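Local coordinates for sister chromatid cohesion protein (Chaetomium thermophilum, PDB 5T8V) that probably acts as a cohesin loader that associates with chromatin, of which this chain is the C-terminal HEAT-repeat part, at residues R1363-L1375 and L1435-L1449. Sequence-based numbering, arbitrary orientation.
Sequences RLRQLTAASMILL and LSGGRERMVRACKDL
NH2 of R1439 sits over one face of the R1365 guanidinium, and over one face of the R1439 group lies the aliphatic CG of R1365; the two planes are 29° apart. NE of R1365 and NH2 of R1439 are 4.0 Å apart, a pairing of like charges; R1365 is also poorly ordered. CD2 of L1364 approaches the R1439 group obliquely and meets SD of M1442 at 3.4 Å, the two side chains crossing at about a right angle. Both helices lie near the C-terminus of a chain built largely of HEAT-repeat helices; the axes of 1364-1375 and 1439-1449 pass 8.6 Å apart at 53°, and helix 1291-1319 packs against L1367, S1371 and L1449. At the crossing, OG1 of T1368 lies 2.9 Å from O of M1442 and 3.0 Å from O of L1364, its single proton able to serve either. The other branch, CG2, is anti to the backbone N (OG1 at chi1 -57°) and runs alongside CD2 of L1435 at 3.3 Å, the two side chains pointing in opposite senses. CD1 of L1435 touches CB of A1369 and CE of M1372. With an alanine in place of L1435 both methyls go, which would probably open a gap beside T1368 and A1369 and free the end of M1372 to turn. Farther along, CD2 of L1375 rests on CB of D1448 at 3.5 Å, while CB of L1449 packs against S1371.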
ATOM      1  N   ARG A1363     -54.031  31.126  14.316  1.00132.98           N
ATOM      2  CA  ARG A1363     -52.815  31.878  14.031  1.00126.29           C
ATOM      3  C   ARG A1363     -51.589  31.177  14.605  1.00128.49           C
ATOM      4  O   ARG A1363     -50.480  31.337  14.098  1.00122.94           O
ATOM      5  CB  ARG A1363     -52.913  33.294  14.599  1.00118.97           C
ATOM      6  CG  ARG A1363     -51.681  34.150  14.338  1.00109.80           C
ATOM      7  CD  ARG A1363     -51.830  35.542  14.921  1.00103.35           C
ATOM      8  NE  ARG A1363     -50.659  36.373  14.646  1.00 96.10           N
ATOM      9  CZ  ARG A1363     -50.467  37.061  13.523  1.00 92.95           C
ATOM     10  NH1 ARG A1363     -51.367  37.026  12.550  1.00 94.65           N
ATOM     11  NH2 ARG A1363     -49.366  37.786  13.371  1.00 89.41           N
ATOM     12  N   LEU A1364     -51.800  30.409  15.677  1.00107.33           N
ATOM     13  CA  LEU A1364     -50.708  29.699  16.335  1.00111.78           C
ATOM     14  C   LEU A1364     -49.787  29.019  15.325  1.00109.03           C
ATOM     15  O   LEU A1364     -48.559  29.146  15.397  1.00101.48           O
ATOM     16  CB  LEU A1364     -51.293  28.679  17.316  1.00122.64           C
ATOM     17  CG  LEU A1364     -50.318  27.770  18.065  1.00127.37           C
ATOM     18  CD1 LEU A1364     -50.837  27.482  19.464  1.00132.07           C
ATOM     19  CD2 LEU A1364     -50.106  26.468  17.312  1.00132.84           C
ATOM     20  N   ARG A1365     -50.372  28.296  14.368  1.00160.70           N
ATOM     21  CA  ARG A1365     -49.567  27.631  13.348  1.00154.66           C
ATOM     22  C   ARG A1365     -48.807  28.634  12.491  1.00144.90           C
ATOM     23  O   ARG A1365     -47.766  28.297  11.919  1.00138.78           O
ATOM     24  CB  ARG A1365     -50.457  26.758  12.468  1.00158.83           C
ATOM     25  CG  ARG A1365     -51.051  25.556  13.185  1.00163.74           C
ATOM     26  CD  ARG A1365     -52.033  24.820  12.293  1.00168.59           C
ATOM     27  NE  ARG A1365     -53.133  25.683  11.873  1.00169.78           N
ATOM     28  CZ  ARG A1365     -54.069  25.336  10.997  1.00173.43           C
ATOM     29  NH1 ARG A1365     -54.047  24.135  10.433  1.00176.20           N
ATOM     30  NH2 ARG A1365     -55.029  26.194  10.680  1.00174.36           N
ATOM     31  N   GLN A1366     -49.316  29.862  12.376  1.00104.23           N
ATOM     32  CA  GLN A1366     -48.611  30.882  11.607  1.00 96.68           C
ATOM     33  C   GLN A1366     -47.286  31.244  12.267  1.00 86.58           C
ATOM     34  O   GLN A1366     -46.255  31.345  11.591  1.00 84.28           O
ATOM     35  CB  GLN A1366     -49.498  32.119  11.457  1.00100.54           C
ATOM     36  CG  GLN A1366     -49.023  33.117  10.419  1.00100.53           C
ATOM     37  CD  GLN A1366     -50.012  34.250  10.218  1.00101.17           C
ATOM     38  OE1 GLN A1366     -50.582  34.769  11.179  1.00101.21           O
ATOM     39  NE2 GLN A1366     -50.224  34.637   8.966  1.00101.75           N
ATOM     40  N   LEU A1367     -47.292  31.428  13.590  1.00 95.68           N
ATOM     41  CA  LEU A1367     -46.079  31.818  14.299  1.00 89.59           C
ATOM     42  C   LEU A1367     -45.173  30.633  14.593  1.00 86.81           C
ATOM     43  O   LEU A1367     -43.963  30.817  14.757  1.00 83.89           O
ATOM     44  CB  LEU A1367     -46.442  32.534  15.599  1.00 90.05           C
ATOM     45  CG  LEU A1367     -47.293  33.792  15.417  1.00 89.34           C
ATOM     46  CD1 LEU A1367     -47.668  34.370  16.766  1.00 87.81           C
ATOM     47  CD2 LEU A1367     -46.563  34.830  14.570  1.00 86.55           C
ATOM     48  N   THR A1368     -45.727  29.426  14.682  1.00 78.29           N
ATOM     49  CA  THR A1368     -44.884  28.238  14.707  1.00 74.49           C
ATOM     50  C   THR A1368     -44.161  28.076  13.375  1.00 70.16           C
ATOM     51  O   THR A1368     -42.946  27.852  13.337  1.00 68.33           O
ATOM     52  CB  THR A1368     -45.734  27.011  15.019  1.00 75.96           C
ATOM     53  OG1 THR A1368     -46.414  27.192  16.269  1.00 77.73           O
ATOM     54  CG2 THR A1368     -44.864  25.743  15.089  1.00 75.18           C
ATOM     55  N   ALA A1369     -44.903  28.196  12.270  1.00 77.87           N
ATOM     56  CA  ALA A1369     -44.291  28.242  10.946  1.00 76.01           C
ATOM     57  C   ALA A1369     -43.173  29.271  10.901  1.00 74.15           C
ATOM     58  O   ALA A1369     -42.052  28.974  10.473  1.00 72.52           O
ATOM     59  CB  ALA A1369     -45.351  28.568   9.893  1.00 76.00           C
ATOM     60  N   ALA A1370     -43.468  30.498  11.334  1.00 60.92           N
ATOM     61  CA  ALA A1370     -42.443  31.531  11.404  1.00 59.54           C
ATOM     62  C   ALA A1370     -41.222  31.031  12.167  1.00 59.28           C
ATOM     63  O   ALA A1370     -40.104  31.023  11.643  1.00 57.58           O
ATOM     64  CB  ALA A1370     -43.017  32.787  12.062  1.00 60.61           C
ATOM     65  N   SER A1371     -41.433  30.581  13.406  1.00 60.79           N
ATOM     66  CA  SER A1371     -40.326  30.201  14.280  1.00 60.49           C
ATOM     67  C   SER A1371     -39.439  29.144  13.633  1.00 59.14           C
ATOM     68  O   SER A1371     -38.224  29.332  13.502  1.00 58.54           O
ATOM     69  CB  SER A1371     -40.872  29.696  15.618  1.00 63.49           C
ATOM     70  OG  SER A1371     -41.640  30.692  16.273  1.00 64.03           O
ATOM     71  N   MET A1372     -40.030  28.015  13.233  1.00 74.01           N
ATOM     72  CA  MET A1372     -39.275  26.895  12.677  1.00 75.05           C
ATOM     73  C   MET A1372     -38.194  27.362  11.712  1.00 72.18           C
ATOM     74  O   MET A1372     -37.065  26.862  11.742  1.00 72.50           O
ATOM     75  CB  MET A1372     -40.210  25.923  11.959  1.00 77.77           C
ATOM     76  CG  MET A1372     -41.031  25.041  12.878  1.00 82.82           C
ATOM     77  SD  MET A1372     -41.944  23.791  11.952  1.00 84.77           S
ATOM     78  CE  MET A1372     -42.983  24.826  10.933  1.00 83.70           C
ATOM     79  N   ILE A1373     -38.536  28.319  10.848  1.00 55.76           N
ATOM     80  CA  ILE A1373     -37.552  28.867   9.921  1.00 53.38           C
ATOM     81  C   ILE A1373     -36.342  29.389  10.685  1.00 52.58           C
ATOM     82  O   ILE A1373     -35.200  28.999  10.417  1.00 51.65           O
ATOM     83  CB  ILE A1373     -38.190  29.966   9.052  1.00 52.43           C
ATOM     84  CG1 ILE A1373     -39.339  29.381   8.222  1.00 53.89           C
ATOM     85  CG2 ILE A1373     -37.141  30.609   8.141  1.00 51.19           C
ATOM     86  CD1 ILE A1373     -40.133  30.412   7.437  1.00 53.79           C
ATOM     87  N   LEU A1374     -36.578  30.266  11.666  1.00 53.17           N
ATOM     88  CA  LEU A1374     -35.469  30.887  12.385  1.00 52.64           C
ATOM     89  C   LEU A1374     -34.678  29.863  13.190  1.00 53.62           C
ATOM     90  O   LEU A1374     -33.443  29.897  13.199  1.00 52.85           O
ATOM     91  CB  LEU A1374     -35.986  31.996  13.298  1.00 53.47           C
ATOM     92  CG  LEU A1374     -36.648  33.182  12.598  1.00 52.69           C
ATOM     93  CD1 LEU A1374     -38.145  33.093  12.742  1.00 54.24           C
ATOM     94  CD2 LEU A1374     -36.133  34.495  13.149  1.00 52.44           C
ATOM     95  N   LEU A1375     -35.367  28.950  13.881  1.00 64.93           N
ATOM     96  CA  LEU A1375     -34.657  27.930  14.649  1.00 66.21           C
ATOM     97  C   LEU A1375     -33.786  27.069  13.744  1.00 66.23           C
ATOM     98  O   LEU A1375     -32.679  26.673  14.128  1.00 66.02           O
ATOM     99  CB  LEU A1375     -35.646  27.061  15.424  1.00 67.51           C
ATOM    100  CG  LEU A1375     -36.296  27.709  16.649  1.00 69.01           C
ATOM    101  CD1 LEU A1375     -37.744  28.034  16.376  1.00 69.67           C
ATOM    102  CD2 LEU A1375     -36.175  26.815  17.867  1.00 70.74           C
ATOM    103  N   LEU A1435     -45.126  21.538  13.176  1.00 91.30           N
ATOM    104  CA  LEU A1435     -46.484  21.714  12.669  1.00 94.69           C
ATOM    105  C   LEU A1435     -47.157  20.408  12.291  1.00 95.00           C
ATOM    106  O   LEU A1435     -48.201  20.438  11.628  1.00 95.45           O
ATOM    107  CB  LEU A1435     -46.477  22.657  11.462  1.00173.88           C
ATOM    108  CG  LEU A1435     -46.172  24.121  11.771  1.00171.51           C
ATOM    109  CD1 LEU A1435     -46.325  24.975  10.524  1.00169.34           C
ATOM    110  CD2 LEU A1435     -47.061  24.654  12.859  1.00173.63           C
ATOM    111  N   SER A1436     -46.592  19.270  12.686  1.00 92.49           N
ATOM    112  CA  SER A1436     -47.211  17.970  12.466  1.00 98.95           C
ATOM    113  C   SER A1436     -47.693  17.342  13.766  1.00103.79           C
ATOM    114  O   SER A1436     -48.059  16.163  13.779  1.00109.44           O
ATOM    115  CB  SER A1436     -46.226  17.041  11.761  1.00102.08           C
ATOM    116  OG  SER A1436     -45.063  16.841  12.545  1.00104.01           O
ATOM    117  N   GLY A1437     -47.705  18.105  14.856  1.00107.85           N
ATOM    118  CA  GLY A1437     -48.117  17.602  16.151  1.00110.01           C
ATOM    119  C   GLY A1437     -49.626  17.447  16.258  1.00109.64           C
ATOM    120  O   GLY A1437     -50.287  17.215  15.245  1.00111.17           O
ATOM    121  N   GLY A1438     -50.185  17.570  17.460  1.00140.44           N
ATOM    122  CA  GLY A1438     -49.445  17.886  18.670  1.00139.13           C
ATOM    123  C   GLY A1438     -49.196  19.376  18.820  1.00137.35           C
ATOM    124  O   GLY A1438     -48.132  19.880  18.467  1.00133.21           O
ATOM    125  N   ARG A1439     -50.194  20.089  19.345  1.00121.65           N
ATOM    126  CA  ARG A1439     -50.051  21.524  19.565  1.00116.46           C
ATOM    127  C   ARG A1439     -48.965  21.838  20.587  1.00113.05           C
ATOM    128  O   ARG A1439     -48.400  22.940  20.565  1.00109.48           O
ATOM    129  CB  ARG A1439     -51.395  22.107  20.013  1.00120.13           C
ATOM    130  CG  ARG A1439     -52.536  21.858  19.023  1.00121.60           C
ATOM    131  CD  ARG A1439     -52.837  23.085  18.175  1.00118.60           C
ATOM    132  NE  ARG A1439     -53.325  22.734  16.842  1.00118.47           N
ATOM    133  CZ  ARG A1439     -53.899  23.591  16.003  1.00118.10           C
ATOM    134  NH1 ARG A1439     -54.077  24.858  16.354  1.00117.65           N
ATOM    135  NH2 ARG A1439     -54.306  23.181  14.809  1.00118.60           N
ATOM    136  N   GLU A1440     -48.652  20.888  21.473  1.00126.70           N
ATOM    137  CA  GLU A1440     -47.601  21.092  22.462  1.00125.04           C
ATOM    138  C   GLU A1440     -46.302  21.530  21.797  1.00119.89           C
ATOM    139  O   GLU A1440     -45.757  22.594  22.105  1.00117.79           O
ATOM    140  CB  GLU A1440     -47.394  19.808  23.271  1.00129.21           C
ATOM    141  CG  GLU A1440     -46.238  19.868  24.269  1.00128.87           C
ATOM    142  CD  GLU A1440     -44.891  19.524  23.652  1.00125.57           C
ATOM    143  OE1 GLU A1440     -44.867  18.906  22.567  1.00125.14           O
ATOM    144  OE2 GLU A1440     -43.854  19.877  24.254  1.00124.30           O
ATOM    145  N   ARG A1441     -45.786  20.709  20.875  1.00108.89           N
ATOM    146  CA  ARG A1441     -44.534  21.052  20.209  1.00104.77           C
ATOM    147  C   ARG A1441     -44.677  22.319  19.377  1.00100.80           C
ATOM    148  O   ARG A1441     -43.704  23.067  19.217  1.00 97.92           O
ATOM    149  CB  ARG A1441     -44.058  19.886  19.341  1.00104.79           C
ATOM    150  CG  ARG A1441     -44.924  19.602  18.125  1.00104.83           C
ATOM    151  CD  ARG A1441     -44.535  18.295  17.443  1.00105.90           C
ATOM    152  NE  ARG A1441     -43.097  18.193  17.205  1.00104.43           N
ATOM    153  CZ  ARG A1441     -42.519  17.228  16.495  1.00104.88           C
ATOM    154  NH1 ARG A1441     -41.203  17.220  16.336  1.00103.65           N
ATOM    155  NH2 ARG A1441     -43.254  16.274  15.936  1.00106.55           N
ATOM    156  N   MET A1442     -45.874  22.584  18.845  1.00105.46           N
ATOM    157  CA  MET A1442     -46.110  23.861  18.181  1.00103.27           C
ATOM    158  C   MET A1442     -45.819  25.020  19.123  1.00101.41           C
ATOM    159  O   MET A1442     -45.301  26.060  18.699  1.00 98.97           O
ATOM    160  CB  MET A1442     -47.550  23.953  17.676  1.00106.08           C
ATOM    161  CG  MET A1442     -47.919  22.987  16.567  1.00107.81           C
ATOM    162  SD  MET A1442     -49.522  23.416  15.856  1.00109.82           S
ATOM    163  CE  MET A1442     -49.895  21.946  14.904  1.00111.80           C
ATOM    164  N   VAL A1443     -46.148  24.865  20.407  1.00105.30           N
ATOM    165  CA  VAL A1443     -45.878  25.939  21.358  1.00104.25           C
ATOM    166  C   VAL A1443     -44.423  25.914  21.821  1.00102.83           C
ATOM    167  O   VAL A1443     -43.831  26.973  22.059  1.00101.27           O
ATOM    168  CB  VAL A1443     -46.848  25.857  22.550  1.00106.45           C
ATOM    169  CG1 VAL A1443     -46.584  26.994  23.534  1.00105.92           C
ATOM    170  CG2 VAL A1443     -48.289  25.909  22.061  1.00107.55           C
ATOM    171  N   ARG A1444     -43.820  24.729  21.962  1.00106.57           N
ATOM    172  CA  ARG A1444     -42.413  24.673  22.350  1.00105.65           C
ATOM    173  C   ARG A1444     -41.515  25.272  21.277  1.00102.06           C
ATOM    174  O   ARG A1444     -40.416  25.741  21.587  1.00101.17           O
ATOM    175  CB  ARG A1444     -41.980  23.235  22.643  1.00107.36           C
ATOM    176  CG  ARG A1444     -40.462  23.080  22.720  1.00106.81           C
ATOM    177  CD  ARG A1444     -40.024  21.779  23.365  1.00110.06           C
ATOM    178  NE  ARG A1444     -40.508  20.604  22.645  1.00111.76           N
ATOM    179  CZ  ARG A1444     -39.967  19.392  22.736  1.00113.86           C
ATOM    180  NH1 ARG A1444     -40.480  18.384  22.045  1.00114.49           N
ATOM    181  NH2 ARG A1444     -38.907  19.184  23.508  1.00115.00           N
ATOM    182  N   ALA A1445     -41.949  25.252  20.017  1.00 81.48           N
ATOM    183  CA  ALA A1445     -41.188  25.924  18.971  1.00 78.67           C
ATOM    184  C   ALA A1445     -41.172  27.430  19.201  1.00 76.80           C
ATOM    185  O   ALA A1445     -40.104  28.051  19.263  1.00 75.74           O
ATOM    186  CB  ALA A1445     -41.774  25.590  17.600  1.00 78.03           C
ATOM    187  N   CYS A1446     -42.356  28.032  19.340  1.00 81.12           N
ATOM    188  CA  CYS A1446     -42.432  29.461  19.626  1.00 80.93           C
ATOM    189  C   CYS A1446     -41.648  29.810  20.884  1.00 81.56           C
ATOM    190  O   CYS A1446     -40.971  30.842  20.935  1.00 81.06           O
ATOM    191  CB  CYS A1446     -43.893  29.889  19.772  1.00 81.75           C
ATOM    192  SG  CYS A1446     -44.897  29.606  18.303  1.00 81.58           S
ATOM    193  N   LYS A1447     -41.722  28.958  21.907  1.00 74.69           N
ATOM    194  CA  LYS A1447     -40.972  29.203  23.135  1.00 75.81           C
ATOM    195  C   LYS A1447     -39.472  29.204  22.867  1.00 73.52           C
ATOM    196  O   LYS A1447     -38.765  30.156  23.221  1.00 72.61           O
ATOM    197  CB  LYS A1447     -41.330  28.142  24.176  1.00 79.37           C
ATOM    198  CG  LYS A1447     -40.698  28.357  25.541  1.00 81.17           C
ATOM    199  CD  LYS A1447     -40.605  27.049  26.304  1.00 84.14           C
ATOM    200  CE  LYS A1447     -40.061  27.256  27.705  1.00 86.38           C
ATOM    201  NZ  LYS A1447     -39.809  25.962  28.396  1.00 89.27           N
ATOM    202  N   ASP A1448     -38.968  28.135  22.245  1.00 91.43           N
ATOM    203  CA  ASP A1448     -37.548  28.054  21.923  1.00 90.54           C
ATOM    204  C   ASP A1448     -37.099  29.228  21.065  1.00 86.09           C
ATOM    205  O   ASP A1448     -35.917  29.590  21.081  1.00 84.62           O
ATOM    206  CB  ASP A1448     -37.245  26.734  21.211  1.00 90.78           C
ATOM    207  CG  ASP A1448     -37.429  25.528  22.110  1.00 94.63           C
ATOM    208  OD1 ASP A1448     -37.237  25.662  23.338  1.00 97.43           O
ATOM    209  OD2 ASP A1448     -37.764  24.443  21.588  1.00 94.64           O
ATOM    210  N   LEU A1449     -38.016  29.827  20.302  1.00 82.04           N
ATOM    211  CA  LEU A1449     -37.661  31.006  19.522  1.00 79.92           C
ATOM    212  C   LEU A1449     -37.612  32.255  20.396  1.00 81.08           C
ATOM    213  O   LEU A1449     -36.719  33.093  20.236  1.00 79.45           O
ATOM    214  CB  LEU A1449     -38.653  31.190  18.371  1.00 77.99           C
ATOM    215  CG  LEU A1449     -38.397  32.300  17.343  1.00 74.52           C
ATOM    216  CD1 LEU A1449     -39.052  33.601  17.777  1.00 74.46           C
ATOM    217  CD2 LEU A1449     -36.906  32.513  17.082  1.00 72.86           C
TER